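Local coordinates for protein mitomycin biosynthesis 6-O-methyltransferase (Streptomyces lavendulae, PDB 3GWZ) that transfers the methyl group of S-adenosyl-L-methionine to the 6-hydroxyl of demethylated mitomycins A and B, forming the quinone methoxy group, at residues His276-Trp281 / Arg288-Ile293; Ser301-Ile306 / Ser346-Glu351; Glu65-Gly70 / Thr75-Ala80; Glu69-Ala74 / Asp102-Asp107. All coordinates share one frame; numbering follows the deposited sequence.

In the fold
Along the chain the four contacts fall into two pairs. Interactions 3 and 4 come first, in the dimerisation domain, with centres about 9 Å apart; they share Glu-69 and Gly-70, and strand 72-73 runs directly into helix 74-81. Interactions 1 and 2 follow in the methyltransferase domain, centres about 11 Å apart, joined where helix 283-296 leads to strand 302-308 and where Leu-278 packs on Val-305. The pairs lie on opposite sides of the chain's centre, with 46 to 55 Å between centres. This separation matches the division of labour: interaction 1 supplies part of the cofactor pocket, whereas interaction 4, and through the shared Glu-69 also interaction 3, meets the second subunit of the homodimer.

Interaction 1 (His276-Trp281 / Arg288-Ile293); sequences HVLHDW and RILRRI. With SAH (S-adenosyl-L-homocysteine), chain G.
Ile-289 reaches from helix 283-296 into the angle between Leu-278 and Trp-281. From CB its two branches part: CG2 lies 4.1 Å from Leu-278 CD2, while CG1, anti to the carbonyl carbon (chi1 -64°), carries CD1 forward over the indole. That terminal methyl stands 4.2 Å from the centroid of the five-membered ring of Trp-281, 23° off the ring normal, a CH-pi contact over the face. Ile-289 CD1 also touches Leu-278 CD2 at 4.0 Å, these two side chains lying antiparallel, flank to flank. The other methyl of Leu-278, CD1, meets Leu-290 CD2 at 4.0 Å. N7 of the adenine of S-adenosyl-L-homocysteine lies in the indole plane, at its edge, 3.8 Å from Trp-281 CZ2. Asp-280 OD2 comes within 3.4 Å of the ligand's C5'. The same loop carries His-279, the inferred proton acceptor, whose ND1 is hydrogen-bonded to Glu-333. The loop leaves strand 271-275 of the class I methyltransferase sheet and leads into helix 283-296; Leu-278 rests on Val-305 of strand 302-308 and Phe-339 of helix 336-344, and Leu-290 on Leu-343 of that helix.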
loop_
_atom_site.group_PDB
_atom_site.type_symbol
_atom_site.label_atom_id
_atom_site.label_comp_id
_atom_site.label_asym_id
_atom_site.label_seq_id
_atom_site.Cartn_x
_atom_site.Cartn_y
_atom_site.Cartn_z
ATOM N N HIS A 276 24.026 -3.530 17.696
ATOM C CA HIS A 276 23.345 -4.818 17.672
ATOM C C HIS A 276 24.168 -5.873 16.942
ATOM O O HIS A 276 23.633 -6.718 16.213
ATOM C CB HIS A 276 21.945 -4.688 17.056
ATOM C CG HIS A 276 21.012 -3.844 17.866
ATOM N ND1 HIS A 276 20.948 -3.919 19.243
ATOM C CD2 HIS A 276 20.103 -2.909 17.497
ATOM C CE1 HIS A 276 20.042 -3.065 19.686
ATOM N NE2 HIS A 276 19.514 -2.442 18.646
ATOM N N VAL A 277 25.479 -5.811 17.137
ATOM C CA VAL A 277 26.362 -6.812 16.566
ATOM C C VAL A 277 26.949 -7.666 17.678
ATOM O O VAL A 277 26.850 -8.893 17.645
ATOM C CB VAL A 277 27.480 -6.178 15.695
ATOM C CG1 VAL A 277 28.619 -7.187 15.441
ATOM C CG2 VAL A 277 26.900 -5.684 14.380
ATOM N N LEU A 278 27.538 -7.023 18.684
ATOM C CA LEU A 278 28.262 -7.776 19.702
ATOM C C LEU A 278 27.352 -8.743 20.448
ATOM O O LEU A 278 27.801 -9.789 20.896
ATOM C CB LEU A 278 28.981 -6.848 20.679
ATOM C CG LEU A 278 30.051 -5.986 20.010
ATOM C CD1 LEU A 278 30.743 -5.108 21.040
ATOM C CD2 LEU A 278 31.063 -6.871 19.268
ATOM N N HIS A 279 26.070 -8.410 20.573
ATOM C CA HIS A 279 25.170 -9.308 21.292
ATOM C C HIS A 279 24.853 -10.603 20.526
ATOM O O HIS A 279 24.232 -11.522 21.074
ATOM C CB HIS A 279 23.915 -8.577 21.790
ATOM C CG HIS A 279 22.944 -8.199 20.715
ATOM N ND1 HIS A 279 21.721 -7.626 20.994
ATOM C CD2 HIS A 279 22.995 -8.333 19.367
ATOM C CE1 HIS A 279 21.067 -7.408 19.867
ATOM N NE2 HIS A 279 21.816 -7.831 18.864
ATOM N N ASP A 280 25.309 -10.688 19.277
ATOM C CA ASP A 280 25.206 -11.929 18.510
ATOM C C ASP A 280 26.288 -12.934 18.871
ATOM O O ASP A 280 26.185 -14.099 18.491
ATOM C CB ASP A 280 25.330 -11.664 17.012
ATOM C CG ASP A 280 24.219 -10.792 16.481
ATOM O OD1 ASP A 280 23.149 -10.724 17.120
ATOM O OD2 ASP A 280 24.421 -10.176 15.422
ATOM N N TRP A 281 27.326 -12.487 19.584
ATOM C CA TRP A 281 28.560 -13.270 19.722
ATOM C C TRP A 281 28.927 -13.636 21.162
ATOM O O TRP A 281 28.635 -12.885 22.093
ATOM C CB TRP A 281 29.724 -12.515 19.054
ATOM C CG TRP A 281 29.444 -12.212 17.600
ATOM C CD1 TRP A 281 29.002 -11.022 17.069
ATOM C CD2 TRP A 281 29.543 -13.128 16.504
ATOM N NE1 TRP A 281 28.829 -11.152 15.706
ATOM C CE2 TRP A 281 29.156 -12.433 15.337
ATOM C CE3 TRP A 281 29.917 -14.475 16.395
ATOM C CZ2 TRP A 281 29.138 -13.039 14.083
ATOM C CZ3 TRP A 281 29.911 -15.065 15.154
ATOM C CH2 TRP A 281 29.521 -14.354 14.013
ATOM N N ARG A 288 37.640 -10.958 19.987
ATOM C CA ARG A 288 38.266 -10.950 18.666
ATOM C C ARG A 288 37.894 -9.679 17.912
ATOM O O ARG A 288 38.754 -9.005 17.339
ATOM C CB ARG A 288 37.854 -12.177 17.841
ATOM C CG ARG A 288 38.399 -13.505 18.354
ATOM C CD ARG A 288 37.755 -14.683 17.605
ATOM N NE ARG A 288 38.198 -14.739 16.218
ATOM C CZ ARG A 288 37.537 -15.346 15.235
ATOM N NH1 ARG A 288 36.380 -15.962 15.471
ATOM N NH2 ARG A 288 38.039 -15.335 14.008
ATOM N N ILE A 289 36.607 -9.349 17.905
ATOM C CA ILE A 289 36.148 -8.160 17.198
ATOM C C ILE A 289 36.742 -6.896 17.817
ATOM O O ILE A 289 37.279 -6.043 17.112
ATOM C CB ILE A 289 34.592 -8.065 17.179
ATOM C CG1 ILE A 289 34.002 -9.229 16.385
ATOM C CG2 ILE A 289 34.142 -6.750 16.559
ATOM C CD1 ILE A 289 32.523 -9.494 16.693
ATOM N N LEU A 290 36.665 -6.797 19.140
ATOM C CA LEU A 290 37.085 -5.595 19.850
ATOM C C LEU A 290 38.576 -5.342 19.665
ATOM O O LEU A 290 39.018 -4.196 19.521
ATOM C CB LEU A 290 36.761 -5.723 21.340
ATOM C CG LEU A 290 35.277 -5.672 21.693
ATOM C CD1 LEU A 290 35.077 -5.878 23.194
ATOM C CD2 LEU A 290 34.680 -4.340 21.231
ATOM N N ARG A 291 39.351 -6.418 19.683
ATOM C CA ARG A 291 40.798 -6.290 19.551
ATOM C C ARG A 291 41.168 -5.757 18.168
ATOM O O ARG A 291 42.052 -4.909 18.044
ATOM C CB ARG A 291 41.500 -7.623 19.846
ATOM C CG ARG A 291 41.642 -7.911 21.340
ATOM C CD ARG A 291 42.333 -9.242 21.627
ATOM N NE ARG A 291 42.431 -9.486 23.067
ATOM C CZ ARG A 291 42.773 -10.649 23.618
ATOM N NH1 ARG A 291 43.055 -11.699 22.853
ATOM N NH2 ARG A 291 42.828 -10.766 24.938
ATOM N N ARG A 292 40.482 -6.235 17.132
ATOM C CA ARG A 292 40.730 -5.719 15.793
ATOM C C ARG A 292 40.295 -4.259 15.674
ATOM O O ARG A 292 40.926 -3.471 14.971
ATOM C CB ARG A 292 40.061 -6.577 14.718
ATOM C CG ARG A 292 40.555 -6.226 13.312
ATOM C CD ARG A 292 40.162 -7.261 12.276
ATOM N NE ARG A 292 40.695 -8.586 12.581
ATOM C CZ ARG A 292 41.922 -8.992 12.271
ATOM N NH1 ARG A 292 42.762 -8.169 11.655
ATOM N NH2 ARG A 292 42.312 -10.223 12.578
ATOM N N ILE A 293 39.214 -3.892 16.355
ATOM C CA ILE A 293 38.784 -2.501 16.356
ATOM C C ILE A 293 39.819 -1.649 17.081
ATOM O O ILE A 293 40.254 -0.623 16.574
ATOM C CB ILE A 293 37.403 -2.325 17.022
ATOM C CG1 ILE A 293 36.324 -3.029 16.196
ATOM C CG2 ILE A 293 37.065 -0.850 17.183
ATOM C CD1 ILE A 293 34.985 -3.107 16.913
HETATM N N SAH G . 24.082 -2.873 12.666
HETATM C CA SAH G . 22.816 -3.285 11.969
HETATM C CB SAH G . 22.655 -4.811 11.815
HETATM C CG SAH G . 22.651 -5.636 13.116
HETATM S SD SAH G . 22.327 -7.367 12.798
HETATM C C SAH G . 21.635 -2.730 12.715
HETATM O O SAH G . 20.532 -2.678 12.162
HETATM O OXT SAH G . 21.753 -2.313 13.875
HETATM C "C5'" SAH G . 23.995 -7.993 12.809
HETATM C "C4'" SAH G . 24.732 -7.831 11.463
HETATM O "O4'" SAH G . 26.058 -8.409 11.476
HETATM C "C3'" SAH G . 24.044 -8.434 10.234
HETATM O "O3'" SAH G . 23.663 -7.373 9.344
HETATM C "C2'" SAH G . 25.092 -9.323 9.558
HETATM O "O2'" SAH G . 25.138 -9.183 8.132
HETATM C "C1'" SAH G . 26.386 -8.783 10.121
HETATM N N9 SAH G . 27.493 -9.763 10.188
HETATM C C8 SAH G . 27.437 -11.003 10.725
HETATM N N7 SAH G . 28.650 -11.609 10.648
HETATM C C5 SAH G . 29.498 -10.729 10.063
HETATM C C6 SAH G . 30.926 -10.719 9.692
HETATM N N6 SAH G . 31.677 -11.816 9.952
HETATM N N1 SAH G . 31.429 -9.606 9.093
HETATM C C2 SAH G . 30.664 -8.532 8.845
HETATM N N3 SAH G . 29.352 -8.470 9.161
HETATM C C4 SAH G . 28.733 -9.518 9.761
#

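Interaction 2 (Ser301-Ile306 / Ser346-Glu351); sequences SRLLVI and SGLRVE
A leucine pair and a long salt bridge link strands 302-308 and 348-355, which are not sheet neighbours: strand 361-368 lies between them and runs antiparallel to both. The spacing bears this out, since Leu-303 CA and Leu-348 CA are 9.1 Å apart and only side chains span the gap. Leu-303 CD2 meets Leu-348 CD1 at 4.0 Å, the two side chains nearly perpendicular. With CG of Leu-303 anti to the backbone N (chi1 166°), CD2 is the branch brought against Leu-348, which also packs on Ile-366 of the intervening strand and Ala-294 of helix 283-296. The reversed strand 361-368, inserted between 302-308 and the end strand 348-355, is the hallmark of the seven-stranded Rossmann-like class I methyltransferase sheet (order 3-2-1-4-5-7-6). Strand 348-355 forms one edge of this sheet, entered through a Schellman motif in which Gly-347 has positive phi (79°). From the opposite face of strand 302-308, Arg-302 NH2 comes to 3.9 Å from Glu-351 OE2, well out of the guanidinium plane, so charge alone links them. The guanidinium is held by a hydrogen bond from Arg-302 NH1 to Ser-301 O (3.0 Å), approaching from above the carbonyl plane, and Glu-351 OE1 has its salt bridge with Arg-367 NE.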
loop_
_atom_site.group_PDB
_atom_site.type_symbol
_atom_site.label_atom_id
_atom_site.label_comp_id
_atom_site.label_asym_id
_atom_site.label_seq_id
_atom_site.Cartn_x
_atom_site.Cartn_y
_atom_site.Cartn_z
ATOM N N SER A 301 40.539 8.386 18.626
ATOM C CA SER A 301 39.340 7.749 18.089
ATOM C C SER A 301 38.357 7.379 19.190
ATOM O O SER A 301 38.740 7.201 20.347
ATOM C CB SER A 301 39.704 6.494 17.293
ATOM O OG SER A 301 40.325 6.840 16.072
ATOM N N ARG A 302 37.084 7.268 18.824
ATOM C CA ARG A 302 36.076 6.784 19.751
ATOM C C ARG A 302 35.315 5.605 19.145
ATOM O O ARG A 302 35.103 5.550 17.932
ATOM C CB ARG A 302 35.111 7.909 20.144
ATOM C CG ARG A 302 35.732 8.994 21.030
ATOM C CD ARG A 302 36.264 8.397 22.325
ATOM N NE ARG A 302 36.761 9.409 23.256
ATOM C CZ ARG A 302 38.042 9.731 23.407
ATOM N NH1 ARG A 302 38.977 9.130 22.679
ATOM N NH2 ARG A 302 38.389 10.662 24.287
ATOM N N LEU A 303 34.936 4.652 19.991
ATOM C CA LEU A 303 34.094 3.539 19.570
ATOM C C LEU A 303 32.767 3.645 20.298
ATOM O O LEU A 303 32.742 3.842 21.519
ATOM C CB LEU A 303 34.756 2.201 19.909
ATOM C CG LEU A 303 33.866 0.953 19.832
ATOM C CD1 LEU A 303 33.349 0.746 18.418
ATOM C CD2 LEU A 303 34.640 -0.278 20.295
ATOM N N LEU A 304 31.671 3.550 19.548
ATOM C CA LEU A 304 30.342 3.515 20.142
ATOM C C LEU A 304 29.754 2.116 20.022
ATOM O O LEU A 304 29.329 1.701 18.947
ATOM C CB LEU A 304 29.396 4.507 19.461
ATOM C CG LEU A 304 29.876 5.954 19.332
ATOM C CD1 LEU A 304 28.765 6.818 18.736
ATOM C CD2 LEU A 304 30.328 6.500 20.684
ATOM N N VAL A 305 29.733 1.387 21.130
ATOM C CA VAL A 305 29.014 0.138 21.164
ATOM C C VAL A 305 27.554 0.479 21.458
ATOM O O VAL A 305 27.234 1.028 22.503
ATOM C CB VAL A 305 29.583 -0.824 22.225
ATOM C CG1 VAL A 305 28.635 -2.010 22.405
ATOM C CG2 VAL A 305 30.956 -1.311 21.796
ATOM N N ILE A 306 26.676 0.187 20.508
ATOM C CA ILE A 306 25.271 0.540 20.647
ATOM C C ILE A 306 24.456 -0.738 20.757
ATOM O O ILE A 306 24.304 -1.476 19.788
ATOM C CB ILE A 306 24.809 1.403 19.459
ATOM C CG1 ILE A 306 25.713 2.641 19.353
ATOM C CG2 ILE A 306 23.344 1.805 19.613
ATOM C CD1 ILE A 306 25.554 3.426 18.062
ATOM N N SER A 346 40.503 -6.244 25.713
ATOM C CA SER A 346 40.711 -5.841 24.329
ATOM C C SER A 346 41.503 -4.543 24.217
ATOM O O SER A 346 41.690 -4.020 23.120
ATOM C CB SER A 346 39.363 -5.688 23.617
ATOM O OG SER A 346 38.615 -6.894 23.660
ATOM N N GLY A 347 41.958 -4.021 25.352
ATOM C CA GLY A 347 42.722 -2.784 25.368
ATOM C C GLY A 347 41.874 -1.528 25.239
ATOM O O GLY A 347 42.359 -0.487 24.795
ATOM N N LEU A 348 40.606 -1.626 25.638
ATOM C CA LEU A 348 39.667 -0.518 25.531
ATOM C C LEU A 348 39.057 -0.207 26.885
ATOM O O LEU A 348 39.103 -1.025 27.796
ATOM C CB LEU A 348 38.544 -0.865 24.546
ATOM C CG LEU A 348 38.958 -1.115 23.097
ATOM C CD1 LEU A 348 37.772 -1.652 22.295
ATOM C CD2 LEU A 348 39.534 0.154 22.458
ATOM N N ARG A 349 38.470 0.971 27.018
ATOM C CA ARG A 349 37.795 1.299 28.261
ATOM C C ARG A 349 36.610 2.225 28.049
ATOM O O ARG A 349 36.587 3.028 27.111
ATOM C CB ARG A 349 38.781 1.898 29.270
ATOM C CG ARG A 349 39.252 3.293 28.931
ATOM C CD ARG A 349 40.251 3.776 29.980
ATOM N NE ARG A 349 39.647 3.854 31.309
ATOM C CZ ARG A 349 40.302 3.627 32.445
ATOM N NH1 ARG A 349 41.584 3.285 32.422
ATOM N NH2 ARG A 349 39.670 3.726 33.605
ATOM N N VAL A 350 35.624 2.108 28.930
ATOM C CA VAL A 350 34.406 2.886 28.803
ATOM C C VAL A 350 34.630 4.317 29.261
ATOM O O VAL A 350 35.117 4.552 30.368
ATOM C CB VAL A 350 33.263 2.272 29.629
ATOM C CG1 VAL A 350 32.007 3.138 29.527
ATOM C CG2 VAL A 350 32.984 0.849 29.165
ATOM N N GLU A 351 34.270 5.268 28.407
ATOM C CA GLU A 351 34.343 6.677 28.758
ATOM C C GLU A 351 33.035 7.084 29.426
ATOM O O GLU A 351 33.028 7.690 30.494
ATOM C CB GLU A 351 34.586 7.525 27.513
ATOM C CG GLU A 351 35.116 8.918 27.800
ATOM C CD GLU A 351 36.597 8.918 28.146
ATOM O OE1 GLU A 351 37.108 7.868 28.600
ATOM O OE2 GLU A 351 37.249 9.971 27.961
#

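Interaction 3 (Glu65-Gly70 / Thr75-Ala80); sequences ELLQEG and TALAEA
Leu-66 and Leu-77 interlock in the dimerisation domain of this COMT-type methyltransferase, where the loop after helix 32-61 packs against helix 74-81. The bump from the helix is Leu-77 CD2. It fits beside Leu-66 CB, 3.7 Å away, and is also flanked by Leu-66 CD1 at 4.1 Å and Leu-67 CD2 at 4.1 Å, so one methyl enters a hollow formed by two consecutive leucines. Leu-66 lies alongside Leu-77, the two pointing opposite ways, whereas Leu-67 is set roughly square to it. In return, Leu-66 CD1 reaches over the small side chain of Ala-80, one helical turn beyond Leu-77, and meets its CB at 3.9 Å. Leu-66 CG is anti to the carbonyl carbon (chi1 -66°), which places CD1 against Ala-80 CB. Leu-77 continues the apolar packing onto Leu-88 and Leu-92 of helix 85-97, and Leu-67 onto Phe-101. Within the loop, Gln-68 folds back so that its NE2 donates to Glu-65 O at 2.9 Å, in the carbonyl plane and on a lone pair, with an N-H...O angle of 160°.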
loop_
_atom_site.group_PDB
_atom_site.type_symbol
_atom_site.label_atom_id
_atom_site.label_comp_id
_atom_site.label_asym_id
_atom_site.label_seq_id
_atom_site.Cartn_x
_atom_site.Cartn_y
_atom_site.Cartn_z
ATOM N N GLU A 65 -3.628 -7.107 4.262
ATOM C CA GLU A 65 -3.556 -6.298 3.047
ATOM C C GLU A 65 -4.867 -6.320 2.271
ATOM O O GLU A 65 -5.178 -5.381 1.539
ATOM C CB GLU A 65 -2.434 -6.780 2.131
ATOM C CG GLU A 65 -1.050 -6.672 2.731
ATOM C CD GLU A 65 -0.594 -7.957 3.397
ATOM O OE1 GLU A 65 0.218 -8.675 2.772
ATOM O OE2 GLU A 65 -1.043 -8.249 4.530
ATOM N N LEU A 66 -5.623 -7.400 2.424
ATOM C CA LEU A 66 -6.878 -7.577 1.695
ATOM C C LEU A 66 -8.058 -6.879 2.367
ATOM O O LEU A 66 -9.162 -6.853 1.828
ATOM C CB LEU A 66 -7.185 -9.070 1.520
ATOM C CG LEU A 66 -6.223 -9.846 0.621
ATOM C CD1 LEU A 66 -6.481 -11.341 0.710
ATOM C CD2 LEU A 66 -6.333 -9.368 -0.826
ATOM N N LEU A 67 -7.823 -6.304 3.537
ATOM C CA LEU A 67 -8.898 -5.676 4.291
ATOM C C LEU A 67 -8.773 -4.162 4.350
ATOM O O LEU A 67 -9.384 -3.523 5.204
ATOM C CB LEU A 67 -8.964 -6.256 5.707
ATOM C CG LEU A 67 -9.462 -7.701 5.806
ATOM C CD1 LEU A 67 -9.370 -8.223 7.241
ATOM C CD2 LEU A 67 -10.896 -7.812 5.294
ATOM N N GLN A 68 -7.987 -3.579 3.444
ATOM C CA GLN A 68 -7.731 -2.134 3.497
ATOM C C GLN A 68 -8.835 -1.309 2.846
ATOM O O GLN A 68 -8.860 -0.085 2.975
ATOM C CB GLN A 68 -6.384 -1.782 2.857
ATOM C CG GLN A 68 -5.215 -2.619 3.347
ATOM C CD GLN A 68 -3.915 -2.220 2.679
ATOM O OE1 GLN A 68 -3.300 -1.221 3.051
ATOM N NE2 GLN A 68 -3.490 -2.997 1.681
ATOM N N GLU A 69 -9.737 -1.973 2.139
ATOM C CA GLU A 69 -10.829 -1.282 1.463
ATOM C C GLU A 69 -12.182 -1.806 1.932
ATOM O O GLU A 69 -13.045 -2.150 1.117
ATOM C CB GLU A 69 -10.690 -1.416 -0.057
ATOM C CG GLU A 69 -9.451 -0.716 -0.621
ATOM C CD GLU A 69 -9.223 -0.994 -2.099
ATOM O OE1 GLU A 69 -10.118 -1.577 -2.749
ATOM O OE2 GLU A 69 -8.142 -0.627 -2.610
ATOM N N GLY A 70 -12.358 -1.871 3.249
ATOM C CA GLY A 70 -13.609 -2.321 3.836
ATOM C C GLY A 70 -13.632 -3.809 4.146
ATOM O O GLY A 70 -12.698 -4.529 3.798
ATOM N N THR A 75 -15.195 -16.251 2.694
ATOM C CA THR A 75 -15.218 -16.829 1.353
ATOM C C THR A 75 -14.283 -16.078 0.415
ATOM O O THR A 75 -13.425 -16.678 -0.236
ATOM C CB THR A 75 -16.640 -16.818 0.743
ATOM O OG1 THR A 75 -17.528 -17.560 1.585
ATOM C CG2 THR A 75 -16.629 -17.441 -0.648
ATOM N N ALA A 76 -14.451 -14.761 0.354
ATOM C CA ALA A 76 -13.673 -13.930 -0.564
ATOM C C ALA A 76 -12.194 -13.905 -0.179
ATOM O O ALA A 76 -11.316 -13.987 -1.041
ATOM C CB ALA A 76 -14.230 -12.519 -0.602
ATOM N N LEU A 77 -11.920 -13.781 1.116
ATOM C CA LEU A 77 -10.549 -13.810 1.598
ATOM C C LEU A 77 -9.877 -15.151 1.286
ATOM O O LEU A 77 -8.699 -15.194 0.932
ATOM C CB LEU A 77 -10.497 -13.506 3.097
ATOM C CG LEU A 77 -10.919 -12.098 3.510
ATOM C CD1 LEU A 77 -11.064 -12.019 5.026
ATOM C CD2 LEU A 77 -9.922 -11.049 3.002
ATOM N N ALA A 78 -10.629 -16.241 1.408
ATOM C CA ALA A 78 -10.101 -17.569 1.093
ATOM C C ALA A 78 -9.772 -17.705 -0.390
ATOM O O ALA A 78 -8.718 -18.221 -0.756
ATOM C CB ALA A 78 -11.071 -18.662 1.533
ATOM N N GLU A 79 -10.679 -17.241 -1.244
ATOM C CA GLU A 79 -10.440 -17.277 -2.685
ATOM C C GLU A 79 -9.197 -16.476 -3.072
ATOM O O GLU A 79 -8.371 -16.943 -3.857
ATOM C CB GLU A 79 -11.663 -16.764 -3.449
ATOM C CG GLU A 79 -11.420 -16.567 -4.935
ATOM C CD GLU A 79 -12.709 -16.493 -5.726
ATOM O OE1 GLU A 79 -13.784 -16.712 -5.127
ATOM O OE2 GLU A 79 -12.646 -16.220 -6.945
ATOM N N ALA A 80 -9.056 -15.279 -2.511
ATOM C CA ALA A 80 -7.915 -14.424 -2.834
ATOM C C ALA A 80 -6.580 -14.951 -2.292
ATOM O O ALA A 80 -5.529 -14.701 -2.877
ATOM C CB ALA A 80 -8.157 -13.006 -2.350
#

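Interaction 4 (Glu69-Ala74 / Asp102-Asp107)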
loop_
_atom_site.group_PDB
_atom_site.type_symbol
_atom_site.label_atom_id
_atom_site.label_comp_id
_atom_site.label_asym_id
_atom_site.label_seq_id
_atom_site.Cartn_x
_atom_site.Cartn_y
_atom_site.Cartn_z
ATOM N N GLU A 69 -9.737 -1.973 2.139
ATOM C CA GLU A 69 -10.829 -1.282 1.463
ATOM C C GLU A 69 -12.182 -1.806 1.932
ATOM O O GLU A 69 -13.045 -2.150 1.117
ATOM C CB GLU A 69 -10.690 -1.416 -0.057
ATOM C CG GLU A 69 -9.451 -0.716 -0.621
ATOM C CD GLU A 69 -9.223 -0.994 -2.099
ATOM O OE1 GLU A 69 -10.118 -1.577 -2.749
ATOM O OE2 GLU A 69 -8.142 -0.627 -2.610
ATOM N N GLY A 70 -12.358 -1.871 3.249
ATOM C CA GLY A 70 -13.609 -2.321 3.836
ATOM C C GLY A 70 -13.632 -3.809 4.146
ATOM O O GLY A 70 -12.698 -4.529 3.798
ATOM N N PRO A 71 -14.719 -4.285 4.776
ATOM C CA PRO A 71 -14.818 -5.677 5.229
ATOM C C PRO A 71 -14.928 -6.636 4.052
ATOM O O PRO A 71 -15.390 -6.239 2.980
ATOM C CB PRO A 71 -16.123 -5.701 6.048
ATOM C CG PRO A 71 -16.621 -4.278 6.097
ATOM C CD PRO A 71 -15.985 -3.555 4.957
ATOM N N ARG A 72 -14.487 -7.877 4.247
ATOM C CA ARG A 72 -14.606 -8.916 3.228
ATOM C C ARG A 72 -15.036 -10.211 3.893
ATOM O O ARG A 72 -14.783 -10.422 5.083
ATOM C CB ARG A 72 -13.275 -9.134 2.511
ATOM C CG ARG A 72 -12.664 -7.870 1.916
ATOM C CD ARG A 72 -13.246 -7.529 0.551
ATOM N NE ARG A 72 -12.851 -6.179 0.155
ATOM C CZ ARG A 72 -13.323 -5.525 -0.900
ATOM N NH1 ARG A 72 -14.220 -6.093 -1.695
ATOM N NH2 ARG A 72 -12.893 -4.299 -1.158
ATOM N N THR A 73 -15.681 -11.076 3.128
ATOM C CA THR A 73 -16.127 -12.352 3.658
ATOM C C THR A 73 -14.973 -13.351 3.744
ATOM O O THR A 73 -13.986 -13.251 3.004
ATOM C CB THR A 73 -17.237 -12.966 2.787
ATOM O OG1 THR A 73 -16.693 -13.343 1.517
ATOM C CG2 THR A 73 -18.392 -11.972 2.584
ATOM N N ALA A 74 -15.103 -14.312 4.651
ATOM C CA ALA A 74 -14.147 -15.410 4.728
ATOM C C ALA A 74 -14.056 -16.104 3.369
ATOM O O ALA A 74 -12.978 -16.491 2.935
ATOM C CB ALA A 74 -14.557 -16.402 5.813
ATOM N N ASP A 102 -11.691 -7.651 13.355
ATOM C CA ASP A 102 -13.034 -7.655 13.940
ATOM C C ASP A 102 -13.916 -8.646 13.183
ATOM O O ASP A 102 -13.908 -8.688 11.952
ATOM C CB ASP A 102 -13.678 -6.260 13.857
ATOM C CG ASP A 102 -13.200 -5.308 14.950
ATOM O OD1 ASP A 102 -12.663 -5.770 15.984
ATOM O OD2 ASP A 102 -13.377 -4.081 14.773
ATOM N N ASP A 103 -14.673 -9.449 13.917
ATOM C CA ASP A 103 -15.697 -10.293 13.317
ATOM C C ASP A 103 -16.990 -9.475 13.337
ATOM O O ASP A 103 -17.486 -9.147 14.404
ATOM C CB ASP A 103 -15.857 -11.576 14.143
ATOM C CG ASP A 103 -16.938 -12.497 13.604
ATOM O OD1 ASP A 103 -17.813 -12.033 12.841
ATOM O OD2 ASP A 103 -16.916 -13.694 13.952
ATOM N N LEU A 104 -17.518 -9.108 12.171
ATOM C CA LEU A 104 -18.678 -8.209 12.150
ATOM C C LEU A 104 -19.954 -8.893 12.654
ATOM O O LEU A 104 -20.931 -8.225 12.990
ATOM C CB LEU A 104 -18.887 -7.583 10.765
ATOM C CG LEU A 104 -17.781 -6.620 10.302
ATOM C CD1 LEU A 104 -18.284 -5.718 9.188
ATOM C CD2 LEU A 104 -17.231 -5.788 11.456
ATOM N N GLY A 105 -19.932 -10.223 12.710
ATOM C CA GLY A 105 -21.048 -10.990 13.231
ATOM C C GLY A 105 -22.249 -11.048 12.300
ATOM O O GLY A 105 -23.345 -11.409 12.724
ATOM N N HIS A 106 -22.052 -10.679 11.036
ATOM C CA HIS A 106 -23.099 -10.834 10.028
ATOM C C HIS A 106 -22.510 -10.978 8.631
ATOM O O HIS A 106 -21.436 -10.444 8.337
ATOM C CB HIS A 106 -24.092 -9.663 10.067
ATOM C CG HIS A 106 -23.495 -8.340 9.684
ATOM N ND1 HIS A 106 -23.414 -7.909 8.378
ATOM C CD2 HIS A 106 -22.965 -7.349 10.441
ATOM C CE1 HIS A 106 -22.856 -6.711 8.345
ATOM N NE2 HIS A 106 -22.572 -6.350 9.583
ATOM N N ASP A 107 -23.210 -11.718 7.782
ATOM C CA ASP A 107 -22.851 -11.832 6.373
ATOM C C ASP A 107 -21.453 -12.419 6.150
ATOM O O ASP A 107 -20.869 -12.265 5.078
ATOM C CB ASP A 107 -23.014 -10.465 5.688
ATOM C CG ASP A 107 -24.469 -10.007 5.657
ATOM O OD1 ASP A 107 -25.277 -10.655 4.961
ATOM O OD2 ASP A 107 -24.814 -9.030 6.347
#
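In the small antiparallel sheet of the dimerisation domain, the contact joins strand 72-73 and the residue before it (Thr-73, Pro-71) to the turn after strand 102-103 (Leu-104, Asp-107). Leu-104 CD1 sits against the proline ring, 3.8 Å from Pro-71 CG and equally close to Pro-71 CB, with the leucine side chain close to perpendicular to that of the proline. At the second point of contact, Thr-73 CG2 approaches the backbone oxygen Asp-107 O to 3.5 Å. The sheet has strand 109-111 in the middle, so Leu-104 and Thr-73 both also pack on its Leu-109. Thr-73 is the N-cap of helix 74-81: chi1 68° turns OG1 back over the backbone, where it accepts a hydrogen bond from Ala-76 N. Around Leu-104 an Asx turn forms, Gly-105 N donating a hydrogen bond to Asp-103 OD1 (2.8 Å); separately, His-106 ND1 donates one to Asp-107 OD2 (2.7 Å). This second bond lies near the imidazole plane and uses the anti lone pair of the carboxylate. Across the dimer, Leu-104 packs on Gly-247 of the second subunit, and Arg-72 forms a salt bridge with Glu-243 of that subunit.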